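Local coordinates for transcription antitermination protein NusB (Thermotoga maritima, PDB 1TZV), which probably takes part in transcription antitermination, binding the boxA sequence of ribosomal RNA operons so that rRNA genes can be transcribed, at residues 18-21 against 22-25; 88-91 against 92-96; 104-107 against 108-111; 122-125 against 126-130. One frame throughout, in Å; residues are numbered along the deposited sequence.

Contact 1: 18-21 against 22-25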
loop_
_atom_site.group_PDB
_atom_site.type_symbol
_atom_site.label_atom_id
_atom_site.label_comp_id
_atom_site.label_asym_id
_atom_site.label_seq_id
_atom_site.Cartn_x
_atom_site.Cartn_y
_atom_site.Cartn_z
ATOM N N GLN A 18 7.206 -7.970 5.543
ATOM C CA GLN A 18 7.979 -9.192 5.748
ATOM C C GLN A 18 8.851 -9.575 4.561
ATOM O O GLN A 18 9.959 -10.109 4.735
ATOM C CB GLN A 18 7.040 -10.345 6.113
ATOM C CG GLN A 18 6.390 -10.145 7.473
ATOM C CD GLN A 18 5.716 -11.389 7.992
ATOM O OE1 GLN A 18 5.950 -11.804 9.129
ATOM N NE2 GLN A 18 4.872 -11.996 7.169
ATOM N N HIS A 19 8.400 -9.283 3.344
ATOM C CA HIS A 19 9.179 -9.638 2.188
ATOM C C HIS A 19 10.524 -8.919 2.152
ATOM O O HIS A 19 11.489 -9.429 1.560
ATOM C CB HIS A 19 8.407 -9.361 0.888
ATOM C CG HIS A 19 9.121 -9.846 -0.337
ATOM N ND1 HIS A 19 9.905 -9.027 -1.116
ATOM C CD2 HIS A 19 9.200 -11.083 -0.887
ATOM C CE1 HIS A 19 10.432 -9.736 -2.105
ATOM N NE2 HIS A 19 10.017 -10.981 -1.987
ATOM N N GLU A 20 10.607 -7.745 2.773
ATOM C CA GLU A 20 11.876 -6.999 2.780
ATOM C C GLU A 20 13.019 -7.773 3.452
ATOM O O GLU A 20 14.199 -7.494 3.194
ATOM C CB GLU A 20 11.695 -5.644 3.482
ATOM C CG GLU A 20 10.733 -4.686 2.744
ATOM C CD GLU A 20 11.456 -3.719 1.820
ATOM O OE1 GLU A 20 10.786 -3.011 1.031
ATOM O OE2 GLU A 20 12.701 -3.650 1.893
ATOM N N PHE A 21 12.665 -8.750 4.281
ATOM C CA PHE A 21 13.656 -9.560 4.996
ATOM C C PHE A 21 13.626 -11.002 4.532
ATOM O O PHE A 21 14.342 -11.856 5.066
ATOM C CB PHE A 21 13.359 -9.466 6.487
ATOM C CG PHE A 21 13.232 -8.056 6.965
ATOM C CD1 PHE A 21 11.981 -7.498 7.205
ATOM C CD2 PHE A 21 14.360 -7.250 7.061
ATOM C CE1 PHE A 21 11.860 -6.144 7.531
ATOM C CE2 PHE A 21 14.255 -5.906 7.381
ATOM C CZ PHE A 21 13.006 -5.347 7.617
ATOM N N ARG A 22 12.806 -11.281 3.528
ATOM C CA ARG A 22 12.646 -12.623 2.979
ATOM C C ARG A 22 12.559 -12.482 1.473
ATOM O O ARG A 22 11.630 -12.988 0.840
ATOM C CB ARG A 22 11.359 -13.225 3.544
ATOM C CG ARG A 22 11.404 -13.409 5.052
ATOM C CD ARG A 22 10.045 -13.785 5.622
ATOM N NE ARG A 22 9.522 -15.030 5.066
ATOM C CZ ARG A 22 8.324 -15.527 5.360
ATOM N NH1 ARG A 22 7.927 -16.670 4.812
ATOM N NH2 ARG A 22 7.524 -14.880 6.194
ATOM N N ARG A 23 13.555 -11.818 0.898
ATOM C CA ARG A 23 13.559 -11.499 -0.527
ATOM C C ARG A 23 13.641 -12.657 -1.504
ATOM O O ARG A 23 13.375 -12.491 -2.693
ATOM C CB ARG A 23 14.662 -10.472 -0.804
ATOM C CG ARG A 23 14.428 -9.157 -0.060
ATOM C CD ARG A 23 15.560 -8.159 -0.236
ATOM N NE ARG A 23 15.365 -6.988 0.610
ATOM C CZ ARG A 23 16.020 -5.845 0.466
ATOM N NH1 ARG A 23 15.787 -4.822 1.287
ATOM N NH2 ARG A 23 16.908 -5.731 -0.510
ATOM N N ASP A 24 13.989 -13.831 -0.997
ATOM C CA ASP A 24 14.102 -15.032 -1.818
ATOM C C ASP A 24 12.774 -15.763 -1.873
ATOM O O ASP A 24 12.641 -16.777 -2.564
ATOM C CB ASP A 24 15.155 -15.957 -1.212
ATOM C CG ASP A 24 14.767 -16.429 0.176
ATOM O OD1 ASP A 24 14.440 -15.575 1.029
ATOM O OD2 ASP A 24 14.777 -17.654 0.419
ATOM N N GLU A 25 11.793 -15.262 -1.129
ATOM C CA GLU A 25 10.480 -15.891 -1.089
ATOM C C GLU A 25 9.452 -15.113 -1.900
ATOM O O GLU A 25 9.574 -13.894 -2.086
ATOM C CB GLU A 25 9.996 -16.041 0.359
ATOM C CG GLU A 25 10.715 -17.110 1.163
ATOM C CD GLU A 25 10.236 -17.179 2.606
ATOM O OE1 GLU A 25 10.941 -16.654 3.494
ATOM O OE2 GLU A 25 9.150 -17.748 2.854
HETATM O O HOH W 1 4.238 -14.440 6.234
HETATM O O HOH W 2 10.830 -12.431 -4.283
HETATM O O HOH W 3 14.968 -3.680 3.593
#
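H19 and R22 close the first of two consecutive type I beta turns, H19 to R22 and R22 to E25, by which the chain leaves helix 5-19 and heads for helix 27-34. The backbone bond of the first, R22 N to H19 O, is 3.0 Å long, and E25 N bonds to R22 O in the second.

Charged side chains reach across the turns. R23, extended from CG to NE, donates NE to E20 O at 2.9 Å (N-H...O 151°). Its NH1 also forms a long salt bridge of 3.4 Å with E20 OE2, the two planes 82° apart; water 3 donates to E20 OE2 and accepts, weakly, from R23 NH1. E20 OE1 is salt-bridged to R82 of helix 79-94. R22 grips E25 side-on: NE reaches OE1 at 2.7 Å and NH1 reaches OE2 at 2.5 Å, both oxygens near the guanidinium plane, while NH1 also pairs with E33.

The imidazole of H19, its CG anti to the backbone N (chi1 -174°), reaches forward to the loop and packs on L27 and I30 of helix 27-34. R23 CA makes a CH-pi contact over one face, 4.1 Å from the ring centroid. At the rim lie E25 O and water 2, which links H19 NE2 to R23 O.

With an alanine at R22, E25 would probably lose its two-nitrogen partner and E33 a salt bridge, leaving the second turn held less firmly. Long arginines suit this surface turn, reaching carbonyls and carboxylates alike, and these polar links probably help to set the chain's path between the two helices.

Contact 2: 88-91 against 92-96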
loop_
_atom_site.group_PDB
_atom_site.type_symbol
_atom_site.label_atom_id
_atom_site.label_comp_id
_atom_site.label_asym_id
_atom_site.label_seq_id
_atom_site.Cartn_x
_atom_site.Cartn_y
_atom_site.Cartn_z
ATOM N N ALA A 88 -0.470 2.207 -1.233
ATOM C CA ALA A 88 -1.397 3.303 -1.509
ATOM C C ALA A 88 -1.418 3.678 -2.989
ATOM O O ALA A 88 -2.497 4.001 -3.518
ATOM C CB ALA A 88 -1.033 4.543 -0.665
ATOM N N THR A 89 -0.270 3.675 -3.664
ATOM C CA THR A 89 -0.222 4.022 -5.091
ATOM C C THR A 89 -0.973 2.949 -5.879
ATOM O O THR A 89 -1.766 3.268 -6.782
ATOM C CB THR A 89 1.241 4.176 -5.554
ATOM O OG1 THR A 89 1.821 5.264 -4.830
ATOM C CG2 THR A 89 1.332 4.518 -7.060
ATOM N N TYR A 90 -0.772 1.683 -5.534
ATOM C CA TYR A 90 -1.487 0.605 -6.184
ATOM C C TYR A 90 -2.989 0.823 -6.005
ATOM O O TYR A 90 -3.768 0.743 -6.961
ATOM C CB TYR A 90 -1.106 -0.747 -5.558
ATOM C CG TYR A 90 -2.094 -1.829 -5.940
ATOM C CD1 TYR A 90 -2.077 -2.402 -7.227
ATOM C CD2 TYR A 90 -3.145 -2.161 -5.086
ATOM C CE1 TYR A 90 -3.099 -3.260 -7.642
ATOM C CE2 TYR A 90 -4.175 -3.019 -5.498
ATOM C CZ TYR A 90 -4.137 -3.552 -6.776
ATOM O OH TYR A 90 -5.180 -4.345 -7.214
ATOM N N GLU A 91 -3.416 1.085 -4.776
ATOM C CA GLU A 91 -4.828 1.265 -4.501
ATOM C C GLU A 91 -5.398 2.468 -5.259
ATOM O O GLU A 91 -6.495 2.382 -5.845
ATOM C CB GLU A 91 -5.049 1.402 -2.988
ATOM C CG GLU A 91 -6.504 1.358 -2.601
ATOM C CD GLU A 91 -6.676 1.372 -1.100
ATOM O OE1 GLU A 91 -6.811 2.477 -0.531
ATOM O OE2 GLU A 91 -6.661 0.297 -0.488
ATOM N N LEU A 92 -4.675 3.573 -5.248
ATOM C CA LEU A 92 -5.076 4.788 -5.966
ATOM C C LEU A 92 -5.308 4.508 -7.464
ATOM O O LEU A 92 -6.340 4.892 -8.050
ATOM C CB LEU A 92 -3.959 5.818 -5.859
ATOM C CG LEU A 92 -4.042 7.253 -5.372
ATOM C CD1 LEU A 92 -2.945 7.503 -4.339
ATOM C CD2 LEU A 92 -3.848 8.180 -6.558
ATOM N N LEU A 93 -4.356 3.835 -8.093
ATOM C CA LEU A 93 -4.435 3.576 -9.525
ATOM C C LEU A 93 -5.356 2.465 -9.974
ATOM O O LEU A 93 -6.020 2.593 -11.013
ATOM C CB LEU A 93 -3.042 3.245 -10.064
ATOM C CG LEU A 93 -1.955 4.305 -9.967
ATOM C CD1 LEU A 93 -0.616 3.667 -10.326
ATOM C CD2 LEU A 93 -2.297 5.460 -10.900
ATOM N N PHE A 94 -5.422 1.390 -9.198
ATOM C CA PHE A 94 -6.131 0.190 -9.615
ATOM C C PHE A 94 -7.393 -0.252 -8.931
ATOM O O PHE A 94 -8.146 -1.065 -9.484
ATOM C CB PHE A 94 -5.137 -0.974 -9.585
ATOM C CG PHE A 94 -3.970 -0.787 -10.506
ATOM C CD1 PHE A 94 -4.125 -0.969 -11.873
ATOM C CD2 PHE A 94 -2.727 -0.390 -10.023
ATOM C CE1 PHE A 94 -3.055 -0.760 -12.747
ATOM C CE2 PHE A 94 -1.653 -0.178 -10.885
ATOM C CZ PHE A 94 -1.819 -0.361 -12.254
ATOM N N GLU A 95 -7.628 0.232 -7.726
ATOM C CA GLU A 95 -8.815 -0.174 -7.018
ATOM C C GLU A 95 -9.837 0.933 -7.190
ATOM O O GLU A 95 -9.880 1.897 -6.433
ATOM C CB GLU A 95 -8.472 -0.448 -5.550
ATOM C CG GLU A 95 -7.525 -1.649 -5.415
ATOM C CD GLU A 95 -8.197 -2.975 -5.753
ATOM O OE1 GLU A 95 -7.517 -3.925 -6.175
ATOM O OE2 GLU A 95 -9.429 -3.073 -5.575
ATOM N N LYS A 96 -10.643 0.802 -8.236
ATOM C CA LYS A 96 -11.677 1.777 -8.494
ATOM C C LYS A 96 -12.765 1.480 -7.485
ATOM O O LYS A 96 -13.019 0.319 -7.185
ATOM C CB LYS A 96 -12.225 1.629 -9.917
ATOM C CG LYS A 96 -11.201 1.881 -11.027
ATOM C CD LYS A 96 -10.391 3.162 -10.806
ATOM C CE LYS A 96 -11.234 4.261 -10.174
ATOM N NZ LYS A 96 -11.039 5.607 -10.758
#
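The rings of Y90 and F94, one helical turn apart, lie nearly parallel, their planes at 23°, but are offset so that little of one ring lies above the other. Their centroids are 5.5 Å apart, and the closest atoms are Y90 CD1 and F94 CD2 at 3.5 Å. E95 OE1 stands at the edge of the Y90 ring, near its plane, and Y90 O lies at the edge of the F94 ring; outside the segment, the ring of Y50 also meets that of Y90.

Y90 swings its CG anti to the backbone N (chi1 164°), carrying the ring along the helix to its C-terminal end. There OH donates to E95 OE1 at 2.6 Å, using the anti lone pair of that oxygen. E95 bends at chi2 (-70°) to meet it, with CG 3.6 Å from Y90 CE2, and OE1 is also salt-bridged to R49. A phenylalanine in place of Y90 would probably leave E95 OE1 without its hydroxyl partner and the carboxylate freer to turn.

Backbone N-H groups bond to the oxygen four residues back, the last from E95 N to E91 O at 3.1 Å, E95 being the first residue to leave helical geometry. Alongside, T89 CG2 touches L93 CD1 at 3.9 Å. The buried carboxylate of E91 reaches R9, Y50 and T103 of neighbouring parts of the fold. Both buried glutamates thus have hydroxyl and arginine partners, which would favour their charged forms where helix 79-94 ends.

Contact 3: 104-107 against 108-111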
loop_
_atom_site.group_PDB
_atom_site.type_symbol
_atom_site.label_atom_id
_atom_site.label_comp_id
_atom_site.label_asym_id
_atom_site.label_seq_id
_atom_site.Cartn_x
_atom_site.Cartn_y
_atom_site.Cartn_z
ATOM N N ILE A 104 -5.670 7.767 0.975
ATOM C CA ILE A 104 -4.645 8.577 1.614
ATOM C C ILE A 104 -4.741 8.550 3.140
ATOM O O ILE A 104 -3.738 8.321 3.826
ATOM C CB ILE A 104 -4.685 10.030 1.064
ATOM C CG1 ILE A 104 -4.378 10.006 -0.439
ATOM C CG2 ILE A 104 -3.702 10.908 1.817
ATOM C CD1 ILE A 104 -4.428 11.376 -1.091
ATOM N N ASP A 105 -5.931 8.746 3.684
ATOM C CA ASP A 105 -6.096 8.744 5.128
ATOM C C ASP A 105 -5.667 7.414 5.752
ATOM O O ASP A 105 -4.999 7.384 6.784
ATOM C CB ASP A 105 -7.558 9.031 5.520
ATOM C CG ASP A 105 -7.964 10.481 5.294
ATOM O OD1 ASP A 105 -9.152 10.798 5.536
ATOM O OD2 ASP A 105 -7.118 11.298 4.880
ATOM N N GLU A 106 -6.048 6.300 5.143
ATOM C CA GLU A 106 -5.681 4.998 5.693
ATOM C C GLU A 106 -4.192 4.725 5.577
ATOM O O GLU A 106 -3.592 4.114 6.460
ATOM C CB GLU A 106 -6.451 3.883 4.990
ATOM C CG GLU A 106 -7.928 3.886 5.282
ATOM C CD GLU A 106 -8.212 3.976 6.759
ATOM O OE1 GLU A 106 -7.563 3.247 7.531
ATOM O OE2 GLU A 106 -9.087 4.770 7.151
ATOM N N ALA A 107 -3.591 5.187 4.491
ATOM C CA ALA A 107 -2.162 4.967 4.271
ATOM C C ALA A 107 -1.410 5.746 5.363
ATOM O O ALA A 107 -0.447 5.248 5.949
ATOM C CB ALA A 107 -1.759 5.472 2.902
ATOM N N ILE A 108 -1.823 6.977 5.632
ATOM C CA ILE A 108 -1.208 7.791 6.673
ATOM C C ILE A 108 -1.316 7.053 8.012
ATOM O O ILE A 108 -0.362 7.067 8.804
ATOM C CB ILE A 108 -1.918 9.173 6.792
ATOM C CG1 ILE A 108 -1.612 10.035 5.567
ATOM C CG2 ILE A 108 -1.494 9.894 8.075
ATOM C CD1 ILE A 108 -2.579 11.220 5.427
ATOM N N GLU A 109 -2.456 6.435 8.287
ATOM C CA GLU A 109 -2.641 5.685 9.535
ATOM C C GLU A 109 -1.597 4.578 9.652
ATOM O O GLU A 109 -1.029 4.373 10.743
ATOM C CB GLU A 109 -4.027 5.036 9.603
ATOM C CG GLU A 109 -5.219 5.946 9.925
ATOM C CD GLU A 109 -6.569 5.225 9.739
ATOM O OE1 GLU A 109 -6.588 3.972 9.660
ATOM O OE2 GLU A 109 -7.616 5.908 9.677
ATOM N N ILE A 110 -1.337 3.845 8.571
ATOM C CA ILE A 110 -0.343 2.779 8.640
ATOM C C ILE A 110 1.039 3.368 8.872
ATOM O O ILE A 110 1.807 2.854 9.689
ATOM C CB ILE A 110 -0.353 1.917 7.354
ATOM C CG1 ILE A 110 -1.724 1.243 7.192
ATOM C CG2 ILE A 110 0.751 0.833 7.442
ATOM C CD1 ILE A 110 -1.860 0.419 5.881
ATOM N N ALA A 111 1.377 4.443 8.173
ATOM C CA ALA A 111 2.681 5.067 8.349
ATOM C C ALA A 111 2.869 5.537 9.784
ATOM O O ALA A 111 3.956 5.379 10.340
ATOM C CB ALA A 111 2.842 6.244 7.392
#
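I104 and I108 sit one turn apart on helix 100-114, an amphipathic alpha helix of the all-helical NusB fold. Backbone hydrogen bonds join each residue to the fourth along: I108 N to I104 O is 3.0 Å, and E109 to D105, I110 to E106 and A111 to A107 follow in step.

Apolar contact runs along one side. I104 CG2, which lies anti to its own backbone N while CG1 stands beside it (chi1 -62°), touches I108 CD1 at 3.8 Å. I108 in turn lays CG1 over I104 O, 3.2 Å away. Branched isoleucines fill this side, which faces helix 117-134. The small A107 and A111 probably allow that helix and helix 79-94 to approach closely, whereas I110 packs on L10 and F13 of helix 5-19.

The charged contact is between E106 and E109, which run side by side in the same direction with their carboxylates almost perpendicular, at 89°. E106 OE1 and E109 OE1 are only 2.5 Å apart, a spacing at which one acid group probably holds a proton; because E106 has two conformers, this close approach is tentative. R6 of helix 5-19 forms salt bridges through NE to OE1 of both residues, and its positive charge would ease the crowding of two acids. On the next turn, the carbon I110 CG1 rests 3.5 Å from E106 O.

Contact 4: 122-125 against 126-130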
loop_
_atom_site.group_PDB
_atom_site.type_symbol
_atom_site.label_atom_id
_atom_site.label_comp_id
_atom_site.label_asym_id
_atom_site.label_seq_id
_atom_site.Cartn_x
_atom_site.Cartn_y
_atom_site.Cartn_z
ATOM N N PHE A 122 4.944 13.029 6.007
ATOM C CA PHE A 122 5.723 12.801 4.811
ATOM C C PHE A 122 4.922 12.020 3.764
ATOM O O PHE A 122 4.857 12.411 2.586
ATOM C CB PHE A 122 6.982 12.031 5.158
ATOM C CG PHE A 122 7.733 11.560 3.961
ATOM C CD1 PHE A 122 8.522 12.439 3.235
ATOM C CD2 PHE A 122 7.627 10.241 3.541
ATOM C CE1 PHE A 122 9.208 12.004 2.101
ATOM C CE2 PHE A 122 8.304 9.794 2.415
ATOM C CZ PHE A 122 9.099 10.691 1.694
ATOM N N VAL A 123 4.330 10.919 4.206
ATOM C CA VAL A 123 3.517 10.073 3.347
ATOM C C VAL A 123 2.351 10.876 2.769
ATOM O O VAL A 123 2.061 10.791 1.574
ATOM C CB VAL A 123 2.960 8.863 4.141
ATOM C CG1 VAL A 123 1.878 8.154 3.344
ATOM C CG2 VAL A 123 4.087 7.897 4.471
ATOM N N ASN A 124 1.708 11.677 3.618
ATOM C CA ASN A 124 0.540 12.475 3.231
ATOM C C ASN A 124 0.940 13.394 2.072
ATOM O O ASN A 124 0.216 13.510 1.070
ATOM C CB ASN A 124 0.085 13.310 4.436
ATOM C CG ASN A 124 -1.280 13.981 4.241
ATOM O OD1 ASN A 124 -1.786 14.632 5.157
ATOM N ND2 ASN A 124 -1.877 13.826 3.067
ATOM N N GLY A 125 2.094 14.032 2.193
ATOM C CA GLY A 125 2.539 14.958 1.161
ATOM C C GLY A 125 2.782 14.290 -0.178
ATOM O O GLY A 125 2.351 14.796 -1.241
ATOM N N ILE A 126 3.473 13.155 -0.162
ATOM C CA ILE A 126 3.746 12.448 -1.401
ATOM C C ILE A 126 2.458 11.943 -2.044
ATOM O O ILE A 126 2.238 12.119 -3.247
ATOM C CB ILE A 126 4.674 11.246 -1.167
ATOM C CG1 ILE A 126 6.013 11.735 -0.623
ATOM C CG2 ILE A 126 4.873 10.467 -2.456
ATOM C CD1 ILE A 126 6.974 10.629 -0.407
ATOM N N LEU A 127 1.604 11.313 -1.254
ATOM C CA LEU A 127 0.358 10.794 -1.804
ATOM C C LEU A 127 -0.591 11.877 -2.321
ATOM O O LEU A 127 -1.269 11.650 -3.331
ATOM C CB LEU A 127 -0.350 9.899 -0.799
ATOM C CG LEU A 127 0.399 8.592 -0.467
ATOM C CD1 LEU A 127 -0.367 7.849 0.594
ATOM C CD2 LEU A 127 0.566 7.711 -1.707
ATOM N N ASP A 128 -0.657 13.033 -1.663
ATOM C CA ASP A 128 -1.529 14.107 -2.155
ATOM C C ASP A 128 -1.059 14.500 -3.546
ATOM O O ASP A 128 -1.878 14.734 -4.448
ATOM C CB ASP A 128 -1.465 15.350 -1.255
ATOM C CG ASP A 128 -2.345 15.246 -0.030
ATOM O OD1 ASP A 128 -2.243 16.161 0.819
ATOM O OD2 ASP A 128 -3.132 14.287 0.110
ATOM N N ARG A 129 0.254 14.579 -3.737
ATOM C CA ARG A 129 0.822 14.951 -5.025
ATOM C C ARG A 129 0.569 13.875 -6.083
ATOM O O ARG A 129 0.200 14.178 -7.223
ATOM C CB ARG A 129 2.323 15.254 -4.866
ATOM C CG ARG A 129 2.599 16.563 -4.107
ATOM C CD ARG A 129 4.027 16.638 -3.540
ATOM N NE ARG A 129 5.044 16.654 -4.586
ATOM C CZ ARG A 129 6.289 16.195 -4.455
ATOM N NH1 ARG A 129 7.126 16.264 -5.479
ATOM N NH2 ARG A 129 6.698 15.640 -3.317
ATOM N N ILE A 130 0.750 12.608 -5.731
ATOM C CA ILE A 130 0.497 11.543 -6.693
ATOM C C ILE A 130 -0.985 11.517 -7.078
ATOM O O ILE A 130 -1.321 11.377 -8.261
ATOM C CB ILE A 130 0.885 10.154 -6.123
ATOM C CG1 ILE A 130 2.405 10.068 -5.968
ATOM C CG2 ILE A 130 0.360 9.035 -7.025
ATOM C CD1 ILE A 130 2.869 8.844 -5.171
HETATM O O HOH W 4 -4.792 14.685 2.130
#
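Helix 117-134, a member of the NusB helical bundle, carries F122 and I126 on one side and N124 and D128 on another. Its backbone follows the regular alpha-helical pattern, with L127 N bonded to V123 O at 2.9 Å and I126, D128 and R129 bonded likewise to F122, N124 and G125.

F122 has CG anti to the backbone N (chi1 171°), which leans the ring toward the next turn. I126 CG1 lies over one face in a CH-pi contact, 4.2 Å from the centroid and offset toward the rim. I126 has two conformers, so the details of this contact are tentative. A flat ring and a branched chain suit this side, where both also pack on L69. Next to them V123 and L127 run side by side, with V123 CG1 3.6 Å from L127 CD1 in the V123 conformer described.

The polar pair is bridged by solvent. Water 4 accepts from N124 ND2 at 3.2 Å and donates to D128 OD2 at 2.6 Å, the amide and carboxylate planes standing 75° apart. The amide can donate and the carboxylate accept, which suits both to a shared water. One residue further along, R129 lays CD 3.4 Å from G125 O, its guanidinium making a weak bond to Y68 O. Buried V123, I126 and L127, with N124, D128 and R129 more exposed, give the amphipathic pattern of a helix in a helical bundle.

In the fold
Contacts 2, 3 and 4 touch one another and share a packed centre, whereas contact 1 lies across the chain's centre, its own centre 23, 23 and 26 Å from theirs. The three meet at A88, A107 and L127: A88 CB is 3.8 Å from A107 CB, and L127 CD1 is 3.6 Å from A88 CB. The consecutive helices of contacts 3 and 4 also touch at A111 CB and V123 CG2, 3.6 Å apart, while T89 and I130 join contacts 2 and 4. Although contact 1 touches none of the others, E20 reaches helix 79-94, which carries contact 2; conversely, E91 and E106 reach helix 5-19.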